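Local coordinates for protein D-galactonate dehydratase family member RspA (PDB 3T6C) that dehydrates D-gluconate to 2-dehydro-3-deoxy-D-gluconate with low activity in vitro, using one magnesium ion per subunit, as a member of the enolase superfamily, at residues R175-M178 / G179-G183; K307-D311 / N312-D316. One frame throughout, in Å; residues are numbered along the deposited sequence.

Contact 1: R175-M178 / G179-G183. With GCO (D-gluconic acid), chain D; EDO (1,2-ethanediol), chain G.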
ATOM      1  N   ARG A 175      12.395 -12.247 -34.022  1.00  9.45           N
ATOM      2  CA  ARG A 175      11.391 -12.963 -33.219  1.00  8.70           C
ATOM      3  C   ARG A 175      11.400 -14.428 -33.649  1.00 10.98           C
ATOM      4  O   ARG A 175      11.331 -14.708 -34.848  1.00 13.00           O
ATOM      5  CB  ARG A 175      10.012 -12.387 -33.462  1.00 10.17           C
ATOM      6  CG  ARG A 175       8.983 -12.997 -32.505  1.00  9.04           C
ATOM      7  CD  ARG A 175       7.586 -12.494 -32.825  1.00 11.85           C
ATOM      8  NE  ARG A 175       6.998 -13.275 -33.913  1.00 12.96           N
ATOM      9  CZ  ARG A 175       5.703 -13.215 -34.181  1.00 17.46           C
ATOM     10  NH1 ARG A 175       4.935 -12.409 -33.479  1.00 16.71           N
ATOM     11  NH2 ARG A 175       5.144 -14.004 -35.107  1.00 16.40           N
ATOM     12  N   CYS A 176      11.440 -15.339 -32.696  1.00 10.31           N
ATOM     13  CA  CYS A 176      11.511 -16.805 -32.976  1.00  9.63           C
ATOM     14  C   CYS A 176      10.320 -17.510 -32.364  1.00  9.50           C
ATOM     15  O   CYS A 176      10.127 -17.446 -31.146  1.00 11.72           O
ATOM     16  CB  CYS A 176      12.801 -17.419 -32.394  1.00 10.30           C
ATOM     17  SG  CYS A 176      14.279 -16.651 -33.167  1.00 13.88           S
ATOM     18  N   GLN A 177       9.501 -18.141 -33.226  1.00 11.11           N
ATOM     19  CA  GLN A 177       8.372 -18.960 -32.825  1.00 12.04           C
ATOM     20  C   GLN A 177       8.617 -20.349 -33.396  1.00 14.04           C
ATOM     21  O   GLN A 177       9.365 -20.502 -34.394  1.00 16.06           O
ATOM     22  CB  GLN A 177       7.075 -18.389 -33.427  1.00 12.68           C
ATOM     23  CG  GLN A 177       6.805 -16.903 -33.195  1.00 10.92           C
ATOM     24  CD  GLN A 177       6.523 -16.516 -31.747  1.00 13.74           C
ATOM     25  OE1 GLN A 177       7.193 -15.630 -31.209  1.00 13.04           O
ATOM     26  NE2 GLN A 177       5.498 -17.126 -31.143  1.00 12.28           N
ATOM     27  N   MET A 178       7.965 -21.351 -32.832  1.00 11.49           N
ATOM     28  CA  MET A 178       8.052 -22.665 -33.455  1.00 12.46           C
ATOM     29  C   MET A 178       6.618 -23.091 -33.576  1.00 18.70           C
ATOM     30  O   MET A 178       5.998 -23.471 -32.590  1.00 20.46           O
ATOM     31  CB  MET A 178       8.876 -23.576 -32.530  1.00 17.22           C
ATOM     32  CG  MET A 178       9.179 -24.933 -33.116  1.00 17.94           C
ATOM     33  SD  MET A 178      10.342 -25.825 -32.001  1.00 19.59           S
ATOM     34  CE  MET A 178       9.335 -26.013 -30.530  1.00 22.14           C
ATOM     35  N   GLY A 179       6.092 -23.082 -34.806  1.00 22.86           N
ATOM     36  CA  GLY A 179       4.631 -23.204 -34.986  1.00 23.83           C
ATOM     37  C   GLY A 179       3.826 -21.945 -34.633  1.00 23.18           C
ATOM     38  O   GLY A 179       2.691 -22.019 -34.101  1.00 23.81           O
ATOM     39  N   MET A 180       4.390 -20.778 -34.929  1.00 21.37           N
ATOM     40  CA  MET A 180       3.710 -19.491 -34.648  1.00 23.43           C
ATOM     41  C   MET A 180       3.136 -19.391 -33.222  1.00 24.78           C
ATOM     42  O   MET A 180       3.903 -19.516 -32.270  1.00 21.59           O
ATOM     43  CB  MET A 180       2.692 -19.095 -35.720  1.00 26.32           C
ATOM     44  CG  MET A 180       2.595 -17.548 -35.855  1.00 24.81           C
ATOM     45  SD  MET A 180       1.372 -17.120 -37.096  1.00 40.87           S
ATOM     46  CE  MET A 180       2.315 -17.336 -38.597  1.00 78.24           C
ATOM     47  N   TYR A 181       1.816 -19.172 -33.052  1.00 19.56           N
ATOM     48  CA  TYR A 181       1.253 -18.943 -31.683  1.00 20.03           C
ATOM     49  C   TYR A 181       0.668 -20.231 -31.074  1.00 21.01           C
ATOM     50  O   TYR A 181      -0.112 -20.944 -31.733  1.00 22.22           O
ATOM     51  CB  TYR A 181       0.205 -17.823 -31.743  1.00 17.35           C
ATOM     52  CG  TYR A 181       0.730 -16.584 -32.453  1.00 20.09           C
ATOM     53  CD1 TYR A 181       1.961 -16.029 -32.089  1.00 17.79           C
ATOM     54  CD2 TYR A 181      -0.001 -15.957 -33.464  1.00 22.03           C
ATOM     55  CE1 TYR A 181       2.457 -14.953 -32.699  1.00 17.75           C
ATOM     56  CE2 TYR A 181       0.516 -14.813 -34.111  1.00 20.03           C
ATOM     57  CZ  TYR A 181       1.749 -14.322 -33.709  1.00 18.67           C
ATOM     58  OH  TYR A 181       2.281 -13.181 -34.323  1.00 20.01           O
ATOM     59  N   GLY A 182       1.081 -20.585 -29.860  1.00 16.22           N
ATOM     60  CA  GLY A 182       0.606 -21.837 -29.246  1.00 14.80           C
ATOM     61  C   GLY A 182       1.194 -23.093 -29.903  1.00 16.63           C
ATOM     62  O   GLY A 182       0.845 -24.231 -29.541  1.00 19.10           O
ATOM     63  N   GLY A 183       2.042 -22.899 -30.911  1.00 16.78           N
ATOM     64  CA  GLY A 183       2.627 -24.021 -31.622  1.00 25.93           C
ATOM     65  C   GLY A 183       1.706 -24.518 -32.734  1.00 29.74           C
ATOM     66  O   GLY A 183       2.036 -25.489 -33.410  1.00 27.12           O
TER
HETATM   67  C1  GCO D 601       2.231  -9.618 -33.837  1.00 12.63           C
HETATM   68  C2  GCO D 601       0.811  -9.983 -33.616  1.00 13.43           C
HETATM   69  C3  GCO D 601       0.059 -10.401 -34.865  1.00 15.71           C
HETATM   70  C4  GCO D 601      -1.429 -10.482 -34.594  1.00 14.54           C
HETATM   71  C5  GCO D 601      -2.197 -10.017 -35.806  1.00 14.27           C
HETATM   72  C6  GCO D 601      -3.704 -10.042 -35.615  1.00 12.15           C
HETATM   73  O1A GCO D 601       2.653  -9.205 -34.957  1.00 11.72           O
HETATM   74  O1B GCO D 601       3.003  -9.582 -32.824  1.00  9.42           O
HETATM   75  O2  GCO D 601       0.723 -10.810 -32.485  1.00 10.18           O
HETATM   76  O3  GCO D 601       0.590 -11.617 -35.245  1.00 15.67           O
HETATM   77  O4  GCO D 601      -1.741 -11.829 -34.292  1.00 15.51           O
HETATM   78  O5  GCO D 601      -1.800  -8.732 -36.107  1.00 13.43           O
HETATM   79  O6  GCO D 601      -4.443  -9.575 -36.727  1.00 12.99           O
HETATM   80  C1  EDO G 703      -0.215 -27.677 -31.763  1.00 40.23           C
HETATM   81  O1  EDO G 703       0.334 -28.606 -32.704  1.00 47.34           O
HETATM   82  C2  EDO G 703       0.324 -28.021 -30.369  1.00 38.64           C
HETATM   83  O2  EDO G 703       0.246 -26.858 -29.511  1.00 26.13           O
HETATM   84  O   HOH W   1       6.057 -20.754 -30.659  1.00 17.55           O

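Contact 2: K307-D311 / N312-D316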
ATOM      1  N   LYS A 307      -2.397   2.420 -19.119  1.00  9.28           N
ATOM      2  CA  LYS A 307      -1.829   3.403 -18.193  1.00 10.51           C
ATOM      3  C   LYS A 307      -1.280   2.754 -16.909  1.00 12.80           C
ATOM      4  O   LYS A 307      -0.141   3.036 -16.514  1.00 12.64           O
ATOM      5  CB  LYS A 307      -2.856   4.525 -17.902  1.00  9.91           C
ATOM      6  CG  LYS A 307      -2.189   5.681 -17.077  1.00 10.95           C
ATOM      7  CD  LYS A 307      -3.290   6.753 -16.846  1.00 13.70           C
ATOM      8  CE  LYS A 307      -2.811   7.847 -15.923  1.00 12.66           C
ATOM      9  NZ  LYS A 307      -2.481   7.332 -14.567  1.00 11.72           N
ATOM     10  N   PRO A 308      -2.051   1.861 -16.240  1.00  9.24           N
ATOM     11  CA  PRO A 308      -1.530   1.282 -15.002  1.00 11.95           C
ATOM     12  C   PRO A 308      -0.256   0.474 -15.252  1.00 10.90           C
ATOM     13  O   PRO A 308       0.636   0.417 -14.373  1.00 10.77           O
ATOM     14  CB  PRO A 308      -2.684   0.375 -14.512  1.00 15.01           C
ATOM     15  CG  PRO A 308      -3.911   0.956 -15.193  1.00 13.92           C
ATOM     16  CD  PRO A 308      -3.445   1.446 -16.509  1.00 10.34           C
ATOM     17  N   LEU A 309      -0.125  -0.121 -16.430  1.00  9.90           N
ATOM     18  CA  LEU A 309       1.053  -0.962 -16.646  1.00 10.22           C
ATOM     19  C   LEU A 309       2.267  -0.066 -16.769  1.00 10.19           C
ATOM     20  O   LEU A 309       3.355  -0.406 -16.251  1.00 11.93           O
ATOM     21  CB  LEU A 309       0.941  -1.744 -17.945  1.00  9.34           C
ATOM     22  CG  LEU A 309      -0.193  -2.780 -17.994  1.00 13.17           C
ATOM     23  CD1 LEU A 309      -0.081  -3.676 -19.221  1.00 10.30           C
ATOM     24  CD2 LEU A 309      -0.385  -3.580 -16.771  1.00 16.96           C
ATOM     25  N   ILE A 310       2.083   1.082 -17.418  1.00  8.76           N
ATOM     26  CA  ILE A 310       3.229   1.973 -17.642  1.00  8.08           C
ATOM     27  C   ILE A 310       3.564   2.654 -16.316  1.00 11.20           C
ATOM     28  O   ILE A 310       4.740   2.714 -15.915  1.00 10.68           O
ATOM     29  CB  ILE A 310       2.931   2.958 -18.763  1.00  8.83           C
ATOM     30  CG1 ILE A 310       2.817   2.207 -20.109  1.00  9.14           C
ATOM     31  CG2 ILE A 310       4.068   4.013 -18.828  1.00 12.26           C
ATOM     32  CD1 ILE A 310       2.215   3.119 -21.230  1.00 12.01           C
ATOM     33  N   ASP A 311       2.551   3.128 -15.588  1.00 10.52           N
ATOM     34  CA  ASP A 311       2.763   3.799 -14.297  1.00  9.88           C
ATOM     35  C   ASP A 311       3.538   2.955 -13.325  1.00 10.18           C
ATOM     36  O   ASP A 311       4.379   3.473 -12.613  1.00 11.77           O
ATOM     37  CB  ASP A 311       1.388   4.091 -13.635  1.00  9.07           C
ATOM     38  CG  ASP A 311       0.779   5.392 -14.111  1.00 18.15           C
ATOM     39  OD1 ASP A 311       1.540   6.311 -14.509  1.00 19.08           O
ATOM     40  OD2 ASP A 311      -0.448   5.513 -13.990  1.00 18.99           O
ATOM     41  N   ASN A 312       3.232   1.670 -13.305  1.00 10.28           N
ATOM     42  CA  ASN A 312       3.776   0.732 -12.323  1.00 11.70           C
ATOM     43  C   ASN A 312       5.007  -0.044 -12.824  1.00 10.60           C
ATOM     44  O   ASN A 312       5.492  -0.988 -12.159  1.00  9.40           O
ATOM     45  CB  ASN A 312       2.672  -0.157 -11.765  1.00 10.42           C
ATOM     46  CG  ASN A 312       1.696   0.627 -10.949  1.00 16.30           C
ATOM     47  OD1 ASN A 312       2.045   1.102  -9.854  1.00 20.26           O
ATOM     48  ND2 ASN A 312       0.489   0.796 -11.457  1.00 15.21           N
ATOM     49  N   LYS A 313       5.522   0.338 -13.989  1.00  9.79           N
ATOM     50  CA  LYS A 313       6.750  -0.281 -14.521  1.00  8.26           C
ATOM     51  C   LYS A 313       6.538  -1.780 -14.772  1.00  6.94           C
ATOM     52  O   LYS A 313       7.454  -2.602 -14.551  1.00 10.02           O
ATOM     53  CB  LYS A 313       7.968  -0.051 -13.594  1.00  8.75           C
ATOM     54  CG  LYS A 313       8.047   1.396 -13.029  1.00  9.35           C
ATOM     55  CD  LYS A 313       8.083   2.475 -14.099  1.00  8.82           C
ATOM     56  CE  LYS A 313       8.399   3.858 -13.508  1.00  8.16           C
ATOM     57  NZ  LYS A 313       7.240   4.322 -12.613  1.00 10.88           N
ATOM     58  N   LEU A 314       5.333  -2.126 -15.221  1.00  7.82           N
ATOM     59  CA  LEU A 314       4.973  -3.549 -15.381  1.00  8.90           C
ATOM     60  C   LEU A 314       5.348  -4.073 -16.752  1.00  7.54           C
ATOM     61  O   LEU A 314       5.306  -5.275 -16.977  1.00  9.08           O
ATOM     62  CB  LEU A 314       3.452  -3.801 -15.097  1.00  7.36           C
ATOM     63  CG  LEU A 314       3.107  -3.378 -13.661  1.00  9.60           C
ATOM     64  CD1 LEU A 314       1.623  -3.662 -13.462  1.00 10.92           C
ATOM     65  CD2 LEU A 314       3.974  -4.096 -12.595  1.00 11.72           C
ATOM     66  N   ILE A 315       5.802  -3.171 -17.637  1.00  7.24           N
ATOM     67  CA  ILE A 315       6.241  -3.545 -18.977  1.00  7.16           C
ATOM     68  C   ILE A 315       7.443  -2.696 -19.331  1.00  9.30           C
ATOM     69  O   ILE A 315       7.717  -1.674 -18.685  1.00  8.04           O
ATOM     70  CB  ILE A 315       5.154  -3.364 -20.065  1.00  8.37           C
ATOM     71  CG1 ILE A 315       4.715  -1.890 -20.144  1.00  7.77           C
ATOM     72  CG2 ILE A 315       3.901  -4.213 -19.730  1.00  9.56           C
ATOM     73  CD1 ILE A 315       3.650  -1.638 -21.264  1.00  8.07           C
ATOM     74  N   ASP A 316       8.246  -3.199 -20.234  1.00  8.33           N
ATOM     75  CA  ASP A 316       9.355  -2.435 -20.797  1.00  7.23           C
ATOM     76  C   ASP A 316       9.136  -1.876 -22.179  1.00  8.97           C
ATOM     77  O   ASP A 316       9.871  -0.984 -22.608  1.00  9.15           O
ATOM     78  CB  ASP A 316      10.572  -3.346 -20.778  1.00  7.69           C
ATOM     79  CG  ASP A 316      10.752  -3.958 -19.411  1.00  9.97           C
ATOM     80  OD1 ASP A 316      10.521  -5.181 -19.256  1.00  9.66           O
ATOM     81  OD2 ASP A 316      11.097  -3.155 -18.476  1.00  9.77           O
TER

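Contact 1: R175-M178 / G179-G183
Both terminal nitrogens of Arg-175 donate to the phenol oxygen of Tyr-181: NH1 lies 2.9 Å and NH2 3.1 Å from Tyr-181 OH, which sits in the guanidinium plane. The arginine chain runs extended through chi1 and chi2 and bends at chi3 (83°), which turns the guanidinium to that oxygen. The ring stands almost perpendicular to the guanidinium, 83° away, and meets it at its edge. The same OH makes a very short 2.5 Å hydrogen bond with O3 of the bound D-gluconate, so the arginine fixes a hydroxyl that touches the substrate. By similarity Tyr-181 is a proton donor/acceptor, and its ring also stacks on that of His-248, assigned the same role. CG of Met-180 covers a ring face, 3.7 Å above its centre.

Behind this shell stands Gln-177, whose amide can donate and accept at once: NE2 gives a nearly straight bond (169°) to Met-180 O, 3.1 Å away and reached from above the carbonyl plane, while OE1 accepts from the backbone N of Asp-246. One water joins Met-178 N to Met-180 O. Gly-179 turns the chain at positive phi, which glycine adopts readily.

Strand 173-176, from which this loop leaves, pairs in parallel with strands 145-151 and 242-246 in the barrel; Arg-175 lies against Leu-244 and Asp-246, whereas Cys-176 and Met-178 pack outward on helices 156-168 and 219-237.

Contact 2: K307-D311 / N312-D316
This is a local helix-ending contact: residues 312-316 fold back on 307-311, where helix 303-311 stops and the chain turns toward strand 317-318. Two backbone bonds close the helix: Leu-314 N reaches Leu-309 O at 2.8 Å, and Lys-313 N reaches Ile-310 O at 3.2 Å. Asn-312 uses one acceptor twice, for its N and its ND2 both donate to Pro-308 O, the latter at 2.9 Å. With CG beside its own backbone N (chi1 -67°), the amide folds back over the last turn, a reach that suits asparagine's short polar chain.

The two closing backbone bonds, from Leu-314 N and Lys-313 N, make a Schellman motif, with Lys-313 at positive phi as its C-prime residue. Its bent chain also brings NZ to Asp-311 O, 3.0 Å away, where a positive charge probably suits the carbonyl-rich helix end; NZ also bonds to Asn-341 OD1 and forms a salt bridge with Glu-281 of the third subunit.

Beyond the reversal, apolar branches pack together. Leu-309 divides its methyls, CD2 meeting Leu-314 CD1 at 3.9 Å and CD1 meeting Ile-315 CG2 at 4.1 Å, in both cases with the side chains crossing nearly at right angles. Ile-315 turns its other branch, CD1, onto Ile-310 CG1. Leu-309 and Leu-314 also touch Leu-283 of helix 283-289, and Ile-310 touches helix 328-340. On the helix itself Lys-307 NZ bridges to the syn side of Asp-311 OD2 at 2.8 Å, while OD1 of that aspartate bonds to Tyr-337 OH.

Overall arrangement
Contact 1 comes first along the chain and closes before contact 2 opens; both belong to the enolase C-terminal domain-like range. Their centres are 26 Å apart and their nearest atoms about 15 Å, without touching. The parallel strands connect them: 173-176 pairs with 242-246, then 270-272, 294-296 and 317-318 follow in turn round the barrel. Contact 1 leaves the end of its strand and enters the gluconate pocket, whereas contact 2 leads from a helix into the start of its strand, so the two lie toward opposite ends of the barrel strands. Thus contact 1 supplies Arg-175 and Tyr-181 to the pocket, while 307-316 meet neighbouring subunits and lead into the strand that precedes substrate-binding Arg-319.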